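Local structure of SusD-like protein BACOVA_02651 (Bacteroides ovatus, 5E75) at residues R47-Y52 with Q443-R448; G284-L289 with Y447-I452. The protein binds polysaccharide at the cell surface and probably captures xyloglucan before its transport into the periplasm for degradation. All blocks are in the same frame, centred on the assembly; numbering follows the deposited sequence.

Followed from the N terminus, the chain first passes residues 47-52, which lead out of helix 40-46 into the short strand 51-52. Residues 284-289 come next, joining strand 283-284, the antiparallel partner of strand 51-52, to helix 286-291. Both then meet the connection between helix 433-441 and strand 451-454. Contact 1 closes a loop of 390 residues; the 157-residue loop of contact 2 starts within it and ends slightly beyond it, so the two cross rather than nest, with Tyr447 and Arg448 common to both. The centres of the two contacts lie about 8 Å apart, and they interlock where Asn49 O meets Ser285 OG and Gln443 NE2 meets Asp287 OD2.

Contact 1. Residues R47-Y52 with Q443-R448; sequences RANDMY and QWRGYR
The Schellman motif that ends helix 40-46 at Asn49 packs against a type II beta turn, Trp444 to Tyr447, through the side chain of Arg445. Its guanidinium grips Arg47 O end-on and in its plane, with NH1 at 2.8 Å and NH2 at 2.9 Å. NE and NH2 hold Gln443 OE1 side-on from one face of that amide, while Gln443 NE2 donates to Ala48 O over 3.2 Å, from above the carbonyl plane, and also to Asp287 OD2, which takes Asn49 ND2 as well. Asn49 CB covers the centre of one guanidinium face, and Arg445 NH1 also donates to Val61 O. Shortening Arg445 to an alanine would probably leave Arg47 O and Gln443 OE1 without these donors and the Gln443 amide freer to turn. Water 1 joins Asn49 OD1 to Gly446 N. Gly446 CA sits over a face of the Tyr52 ring, 4.0 Å from the centroid, in a CH-pi contact. Tyr52 CG is anti to the backbone N (chi1 178°), which carries the ring toward the turn; Arg448 CD meets its edge 3.7 Å from CE2. Arg445 and Gln443, remote in sequence, thus take up the carbonyls just past helix 40-46, a form of helix C-capping.

Contact 2. Residues G284-L289 with Y447-I452; sequences GSIDML and YRTDAI
Ile286, in the first turn of helix 286-291, lays its CD1 methyl against the extended backbone of Tyr447 to Thr449, the closely packed part of this contact. That methyl lies 3.9 Å from Arg448 CA and 4.1 Å from Thr449 CB; Thr449 OG1 is hydrogen-bonded to Gly463 O of strand 460-465. With CG1 anti to the carbonyl carbon (chi1 -65°) and CD1 extended beyond it, the longer branch of Ile286 reaches out to the opposing chain. One turn on, Leu289 and Ile452 meet tip to tip, their CD1 methyls 3.7 Å apart, and Ile452 continues the apolar patch onto Leu460 and Phe462 of strand 460-465. The other side is looser. No direct hydrogen bond crosses between the segments; instead a single water, water 3, bridges Ile286 N and Tyr447 O. The side chains of Tyr447 and Arg448 lead away from the helix and are partly exposed. Ser285 OG accepts from Met288 N (2.9 Å, 160°) and is also hydrogen-bonded to Asn49 O, which ties the cap to contact 1. This is a serine N-cap on helix 286-291, with Ile286 packed on the extended lead-in and Leu289 on Ile452 of the outermost strand of the antiparallel sheet 451-474.

Contact 1. Residues R47-Y52 with Q443-R448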
ATOM      1  N   ARG A  47      -6.267   8.378   2.926  1.00  8.56           N
ATOM      2  CA  ARG A  47      -6.419   9.370   1.879  1.00  9.39           C
ATOM      3  C   ARG A  47      -7.197   8.824   0.682  1.00  8.80           C
ATOM      4  O   ARG A  47      -7.820   9.585  -0.047  1.00  9.49           O
ATOM      5  CB  ARG A  47      -5.052   9.892   1.446  1.00  9.33           C
ATOM      6  CG  ARG A  47      -5.109  11.202   0.664  1.00 12.42           C
ATOM      7  CD  ARG A  47      -3.794  11.892   0.788  1.00 14.58           C
ATOM      8  NE  ARG A  47      -3.675  13.127   0.025  1.00 12.89           N
ATOM      9  CZ  ARG A  47      -4.118  14.315   0.413  1.00 12.91           C
ATOM     10  NH1 ARG A  47      -4.791  14.450   1.547  1.00 12.63           N
ATOM     11  NH2 ARG A  47      -3.879  15.373  -0.342  1.00 11.20           N
ATOM     12  N   ALA A  48      -7.216   7.502   0.516  1.00  8.24           N
ATOM     13  CA  ALA A  48      -8.033   6.846  -0.502  1.00  8.40           C
ATOM     14  C   ALA A  48      -9.494   6.711  -0.081  1.00  8.18           C
ATOM     15  O   ALA A  48     -10.316   6.260  -0.865  1.00  9.04           O
ATOM     16  CB  ALA A  48      -7.488   5.453  -0.803  1.00  9.57           C
ATOM     17  N   ASN A  49      -9.797   7.084   1.157  1.00  8.51           N
ATOM     18  CA  ASN A  49     -11.091   6.816   1.783  1.00  8.92           C
ATOM     19  C   ASN A  49     -11.365   5.323   1.967  1.00  8.49           C
ATOM     20  O   ASN A  49     -12.504   4.869   1.895  1.00  8.59           O
ATOM     21  CB  ASN A  49     -12.262   7.501   1.050  1.00  9.59           C
ATOM     22  CG  ASN A  49     -13.473   7.689   1.943  1.00  9.51           C
ATOM     23  OD1 ASN A  49     -13.336   7.932   3.140  1.00 10.31           O
ATOM     24  ND2 ASN A  49     -14.661   7.606   1.363  1.00  9.70           N
ATOM     25  N   ASP A  50     -10.329   4.547   2.253  1.00  8.43           N
ATOM     26  CA  ASP A  50     -10.557   3.156   2.662  1.00  8.44           C
ATOM     27  C   ASP A  50     -11.353   3.171   3.966  1.00  9.06           C
ATOM     28  O   ASP A  50     -12.251   2.352   4.173  1.00  8.72           O
ATOM     29  CB  ASP A  50      -9.241   2.418   2.944  1.00  8.28           C
ATOM     30  CG  ASP A  50      -8.491   1.950   1.696  1.00  8.81           C
ATOM     31  OD1 ASP A  50      -8.838   2.263   0.550  1.00  9.03           O
ATOM     32  OD2 ASP A  50      -7.465   1.259   1.891  1.00  8.88           O
ATOM     33  N   MET A  51     -10.988   4.086   4.858  1.00  8.46           N
ATOM     34  CA  MET A  51     -11.556   4.148   6.206  1.00  8.94           C
ATOM     35  C   MET A  51     -11.456   5.580   6.728  1.00  9.92           C
ATOM     36  O   MET A  51     -10.756   6.430   6.151  1.00 10.07           O
ATOM     37  CB  MET A  51     -10.851   3.139   7.137  1.00  9.55           C
ATOM     38  CG  MET A  51      -9.516   3.603   7.729  1.00  8.89           C
ATOM     39  SD  MET A  51      -8.228   3.885   6.525  1.00 10.26           S
ATOM     40  CE  MET A  51      -7.014   4.601   7.574  1.00 12.84           C
ATOM     41  N   TYR A  52     -12.166   5.845   7.817  1.00 11.01           N
ATOM     42  CA  TYR A  52     -12.244   7.177   8.395  1.00  9.55           C
ATOM     43  C   TYR A  52     -12.426   7.106   9.897  1.00 10.58           C
ATOM     44  O   TYR A  52     -13.099   6.218  10.412  1.00 11.13           O
ATOM     45  CB  TYR A  52     -13.436   7.931   7.780  1.00 11.00           C
ATOM     46  CG  TYR A  52     -13.680   9.326   8.327  1.00 11.84           C
ATOM     47  CD1 TYR A  52     -12.889  10.396   7.938  1.00 14.30           C
ATOM     48  CD2 TYR A  52     -14.728   9.578   9.199  1.00 13.16           C
ATOM     49  CE1 TYR A  52     -13.116  11.671   8.422  1.00 14.55           C
ATOM     50  CE2 TYR A  52     -14.950  10.857   9.695  1.00 15.19           C
ATOM     51  CZ  TYR A  52     -14.156  11.888   9.291  1.00 14.59           C
ATOM     52  OH  TYR A  52     -14.382  13.162   9.784  1.00 19.47           O
ATOM     53  N   GLN A 443     -17.119  10.683  -3.292  1.00 11.61           N
ATOM     54  CA  GLN A 443     -16.849   9.604  -2.341  1.00 10.69           C
ATOM     55  C   GLN A 443     -17.487   9.847  -0.972  1.00 11.52           C
ATOM     56  O   GLN A 443     -17.358   9.034  -0.078  1.00 12.22           O
ATOM     57  CB  GLN A 443     -15.342   9.401  -2.183  1.00  9.90           C
ATOM     58  CG  GLN A 443     -14.697   8.670  -3.337  1.00  9.86           C
ATOM     59  CD  GLN A 443     -13.218   8.462  -3.104  1.00 10.05           C
ATOM     60  OE1 GLN A 443     -12.405   9.346  -3.359  1.00  9.65           O
ATOM     61  NE2 GLN A 443     -12.861   7.296  -2.590  1.00 10.11           N
ATOM     62  N   TRP A 444     -18.154  10.983  -0.810  1.00 11.81           N
ATOM     63  CA  TRP A 444     -18.799  11.333   0.466  1.00 13.71           C
ATOM     64  C   TRP A 444     -17.786  11.289   1.607  1.00 11.21           C
ATOM     65  O   TRP A 444     -18.054  10.760   2.686  1.00 11.60           O
ATOM     66  CB  TRP A 444     -19.984  10.408   0.779  1.00 14.91           C
ATOM     67  CG  TRP A 444     -21.176  10.570  -0.135  1.00 18.17           C
ATOM     68  CD1 TRP A 444     -21.194  10.445  -1.491  1.00 20.65           C
ATOM     69  CD2 TRP A 444     -22.525  10.856   0.261  1.00 21.31           C
ATOM     70  NE1 TRP A 444     -22.473  10.636  -1.968  1.00 22.48           N
ATOM     71  CE2 TRP A 444     -23.302  10.895  -0.912  1.00 21.02           C
ATOM     72  CE3 TRP A 444     -23.146  11.087   1.492  1.00 19.29           C
ATOM     73  CZ2 TRP A 444     -24.674  11.153  -0.887  1.00 22.12           C
ATOM     74  CZ3 TRP A 444     -24.513  11.346   1.509  1.00 22.80           C
ATOM     75  CH2 TRP A 444     -25.253  11.377   0.329  1.00 22.57           C
ATOM     76  N   ARG A 445     -16.609  11.833   1.346  1.00 11.94           N
ATOM     77  CA  ARG A 445     -15.537  11.802   2.326  1.00 12.64           C
ATOM     78  C   ARG A 445     -15.920  12.571   3.588  1.00 13.12           C
ATOM     79  O   ARG A 445     -16.401  13.699   3.524  1.00 14.00           O
ATOM     80  CB  ARG A 445     -14.257  12.378   1.718  1.00 12.10           C
ATOM     81  CG  ARG A 445     -13.602  11.459   0.708  1.00 10.67           C
ATOM     82  CD  ARG A 445     -12.693  12.219  -0.238  1.00  9.91           C
ATOM     83  NE  ARG A 445     -11.933  11.312  -1.110  1.00  9.88           N
ATOM     84  CZ  ARG A 445     -10.757  10.761  -0.795  1.00  9.25           C
ATOM     85  NH1 ARG A 445     -10.177  11.044   0.363  1.00 10.30           N
ATOM     86  NH2 ARG A 445     -10.157   9.964  -1.671  1.00  9.45           N
ATOM     87  N   GLY A 446     -15.710  11.933   4.733  1.00 12.60           N
ATOM     88  CA  GLY A 446     -16.029  12.542   6.019  1.00 13.62           C
ATOM     89  C   GLY A 446     -17.435  12.252   6.512  1.00 13.63           C
ATOM     90  O   GLY A 446     -17.727  12.501   7.682  1.00 14.58           O
ATOM     91  N   TYR A 447     -18.300  11.751   5.637  1.00 12.92           N
ATOM     92  CA  TYR A 447     -19.603  11.254   6.071  1.00 13.24           C
ATOM     93  C   TYR A 447     -19.421   9.875   6.670  1.00 18.07           C
ATOM     94  O   TYR A 447     -18.698   9.045   6.131  1.00 22.67           O
ATOM     95  CB  TYR A 447     -20.579  11.139   4.906  1.00 13.37           C
ATOM     96  CG  TYR A 447     -21.161  12.433   4.427  1.00 16.66           C
ATOM     97  CD1 TYR A 447     -20.424  13.299   3.637  1.00 19.56           C
ATOM     98  CD2 TYR A 447     -22.466  12.779   4.748  1.00 20.33           C
ATOM     99  CE1 TYR A 447     -20.970  14.493   3.192  1.00 26.32           C
ATOM    100  CE2 TYR A 447     -23.018  13.955   4.306  1.00 24.65           C
ATOM    101  CZ  TYR A 447     -22.268  14.811   3.536  1.00 30.88           C
ATOM    102  OH  TYR A 447     -22.838  15.982   3.095  1.00 30.17           O
ATOM    103  N   ARG A 448     -20.082   9.635   7.788  1.00 16.08           N
ATOM    104  CA  ARG A 448     -20.029   8.351   8.473  1.00 15.86           C
ATOM    105  C   ARG A 448     -21.418   8.187   9.061  1.00 17.27           C
ATOM    106  O   ARG A 448     -22.243   9.092   8.952  1.00 16.34           O
ATOM    107  CB  ARG A 448     -18.955   8.359   9.560  1.00 21.50           C
ATOM    108  CG  ARG A 448     -19.162   9.468  10.567  1.00 23.79           C
ATOM    109  CD  ARG A 448     -17.967   9.695  11.442  1.00 32.51           C
ATOM    110  NE  ARG A 448     -18.046  10.973  12.147  1.00 31.88           N
ATOM    111  CZ  ARG A 448     -18.498  11.127  13.391  1.00 40.53           C
ATOM    112  NH1 ARG A 448     -18.929  10.083  14.091  1.00 34.78           N
ATOM    113  NH2 ARG A 448     -18.516  12.336  13.939  1.00 38.20           N
TER
HETATM  114  O   HOH W   1     -15.274   9.056   4.780  1.00 12.72           O
HETATM  115  O   HOH W   2     -17.590   7.689   2.534  1.00 13.69           O

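Contact 2. Residues G284-L289 with Y447-I452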
ATOM      1  N   GLY A 284     -14.312   1.363   8.256  1.00  9.43           N
ATOM      2  CA  GLY A 284     -14.419   1.349   6.805  1.00  9.87           C
ATOM      3  C   GLY A 284     -15.444   2.389   6.372  1.00  9.20           C
ATOM      4  O   GLY A 284     -16.506   2.521   7.003  1.00 10.69           O
ATOM      5  N   SER A 285     -15.129   3.170   5.341  1.00  9.62           N
ATOM      6  CA  SER A 285     -15.997   4.260   4.952  1.00  9.47           C
ATOM      7  C   SER A 285     -17.249   3.733   4.280  1.00  8.79           C
ATOM      8  O   SER A 285     -17.295   2.620   3.781  1.00  9.42           O
ATOM      9  CB  SER A 285     -15.284   5.235   4.034  1.00 10.15           C
ATOM     10  OG  SER A 285     -15.002   4.640   2.782  1.00  9.54           O
ATOM     11  N   ILE A 286     -18.297   4.552   4.278  1.00  9.47           N
ATOM     12  CA  ILE A 286     -19.518   4.189   3.580  1.00 11.38           C
ATOM     13  C   ILE A 286     -19.198   3.893   2.104  1.00  9.41           C
ATOM     14  O   ILE A 286     -19.608   2.865   1.564  1.00  9.85           O
ATOM     15  CB  ILE A 286     -20.539   5.306   3.738  1.00 10.42           C
ATOM     16  CG1 ILE A 286     -20.949   5.465   5.207  1.00 13.20           C
ATOM     17  CG2 ILE A 286     -21.784   5.014   2.875  1.00 12.74           C
ATOM     18  CD1 ILE A 286     -21.846   6.695   5.484  1.00 14.64           C
ATOM     19  N   ASP A 287     -18.443   4.793   1.472  1.00  9.48           N
ATOM     20  CA  ASP A 287     -18.010   4.635   0.086  1.00  9.85           C
ATOM     21  C   ASP A 287     -17.244   3.324  -0.126  1.00  9.36           C
ATOM     22  O   ASP A 287     -17.560   2.547  -1.034  1.00 10.41           O
ATOM     23  CB  ASP A 287     -17.188   5.887  -0.283  1.00 11.14           C
ATOM     24  CG  ASP A 287     -16.199   5.679  -1.432  1.00 10.90           C
ATOM     25  OD1 ASP A 287     -16.577   5.181  -2.507  1.00 14.04           O
ATOM     26  OD2 ASP A 287     -15.024   6.053  -1.232  1.00 12.07           O
ATOM     27  N   MET A 288     -16.242   3.058   0.706  1.00  8.94           N
ATOM     28  CA  MET A 288     -15.463   1.831   0.573  1.00  8.33           C
ATOM     29  C   MET A 288     -16.331   0.580   0.724  1.00  8.36           C
ATOM     30  O   MET A 288     -16.250  -0.363  -0.076  1.00  8.94           O
ATOM     31  CB  MET A 288     -14.366   1.815   1.617  1.00  9.06           C
ATOM     32  CG  MET A 288     -13.475   0.581   1.551  1.00  9.11           C
ATOM     33  SD  MET A 288     -12.452   0.555   0.054  1.00 11.48           S
ATOM     34  CE  MET A 288     -12.960  -0.970  -0.731  1.00 17.36           C
ATOM     35  N   LEU A 289     -17.198   0.573   1.739  1.00  9.64           N
ATOM     36  CA  LEU A 289     -18.062  -0.581   1.958  1.00  8.99           C
ATOM     37  C   LEU A 289     -18.968  -0.830   0.758  1.00 10.73           C
ATOM     38  O   LEU A 289     -19.253  -1.979   0.413  1.00 11.40           O
ATOM     39  CB  LEU A 289     -18.881  -0.435   3.243  1.00 10.34           C
ATOM     40  CG  LEU A 289     -18.071  -0.567   4.524  1.00 11.75           C
ATOM     41  CD1 LEU A 289     -18.895  -0.059   5.700  1.00 11.66           C
ATOM     42  CD2 LEU A 289     -17.621  -1.995   4.750  1.00 12.14           C
ATOM     43  N   TYR A 447     -18.300  11.751   5.637  1.00 12.92           N
ATOM     44  CA  TYR A 447     -19.603  11.254   6.071  1.00 13.24           C
ATOM     45  C   TYR A 447     -19.421   9.875   6.670  1.00 18.07           C
ATOM     46  O   TYR A 447     -18.698   9.045   6.131  1.00 22.67           O
ATOM     47  CB  TYR A 447     -20.579  11.139   4.906  1.00 13.37           C
ATOM     48  CG  TYR A 447     -21.161  12.433   4.427  1.00 16.66           C
ATOM     49  CD1 TYR A 447     -20.424  13.299   3.637  1.00 19.56           C
ATOM     50  CD2 TYR A 447     -22.466  12.779   4.748  1.00 20.33           C
ATOM     51  CE1 TYR A 447     -20.970  14.493   3.192  1.00 26.32           C
ATOM     52  CE2 TYR A 447     -23.018  13.955   4.306  1.00 24.65           C
ATOM     53  CZ  TYR A 447     -22.268  14.811   3.536  1.00 30.88           C
ATOM     54  OH  TYR A 447     -22.838  15.982   3.095  1.00 30.17           O
ATOM     55  N   ARG A 448     -20.082   9.635   7.788  1.00 16.08           N
ATOM     56  CA  ARG A 448     -20.029   8.351   8.473  1.00 15.86           C
ATOM     57  C   ARG A 448     -21.418   8.187   9.061  1.00 17.27           C
ATOM     58  O   ARG A 448     -22.243   9.092   8.952  1.00 16.34           O
ATOM     59  CB  ARG A 448     -18.955   8.359   9.560  1.00 21.50           C
ATOM     60  CG  ARG A 448     -19.162   9.468  10.567  1.00 23.79           C
ATOM     61  CD  ARG A 448     -17.967   9.695  11.442  1.00 32.51           C
ATOM     62  NE  ARG A 448     -18.046  10.973  12.147  1.00 31.88           N
ATOM     63  CZ  ARG A 448     -18.498  11.127  13.391  1.00 40.53           C
ATOM     64  NH1 ARG A 448     -18.929  10.083  14.091  1.00 34.78           N
ATOM     65  NH2 ARG A 448     -18.516  12.336  13.939  1.00 38.20           N
ATOM     66  N   THR A 449     -21.699   7.043   9.664  1.00 13.64           N
ATOM     67  CA  THR A 449     -23.053   6.812  10.153  1.00 14.18           C
ATOM     68  C   THR A 449     -23.015   5.865  11.342  1.00 14.99           C
ATOM     69  O   THR A 449     -22.106   5.052  11.462  1.00 15.21           O
ATOM     70  CB  THR A 449     -23.954   6.319   9.013  1.00 14.91           C
ATOM     71  OG1 THR A 449     -25.319   6.656   9.297  1.00 15.71           O
ATOM     72  CG2 THR A 449     -23.809   4.823   8.757  1.00 14.49           C
ATOM     73  N   ASP A 450     -24.000   6.001  12.227  1.00 15.47           N
ATOM     74  CA  ASP A 450     -23.993   5.295  13.499  1.00 17.28           C
ATOM     75  C   ASP A 450     -24.209   3.803  13.380  1.00 15.19           C
ATOM     76  O   ASP A 450     -23.642   3.029  14.161  1.00 17.03           O
ATOM     77  CB  ASP A 450     -25.106   5.821  14.395  1.00 20.10           C
ATOM     78  CG  ASP A 450     -24.769   7.128  15.063  1.00 28.48           C
ATOM     79  OD1 ASP A 450     -23.583   7.506  15.121  1.00 26.66           O
ATOM     80  OD2 ASP A 450     -25.719   7.767  15.566  1.00 33.08           O
ATOM     81  N   ALA A 451     -25.045   3.386  12.432  1.00 14.64           N
ATOM     82  CA  ALA A 451     -25.421   1.992  12.327  1.00 13.56           C
ATOM     83  C   ALA A 451     -25.370   1.467  10.911  1.00 12.80           C
ATOM     84  O   ALA A 451     -25.968   2.024   9.990  1.00 14.36           O
ATOM     85  CB  ALA A 451     -26.831   1.772  12.910  1.00 18.26           C
ATOM     86  N   ILE A 452     -24.648   0.368  10.770  1.00 13.33           N
ATOM     87  CA  ILE A 452     -24.592  -0.390   9.541  1.00 13.58           C
ATOM     88  C   ILE A 452     -25.054  -1.793   9.894  1.00 14.25           C
ATOM     89  O   ILE A 452     -24.463  -2.448  10.750  1.00 14.91           O
ATOM     90  CB  ILE A 452     -23.162  -0.419   8.980  1.00 13.30           C
ATOM     91  CG1 ILE A 452     -22.700   1.013   8.681  1.00 14.32           C
ATOM     92  CG2 ILE A 452     -23.106  -1.282   7.740  1.00 15.46           C
ATOM     93  CD1 ILE A 452     -21.249   1.094   8.268  1.00 15.20           C
TER
HETATM   94  O   HOH W   3     -17.394   6.940   5.955  1.00 13.84           O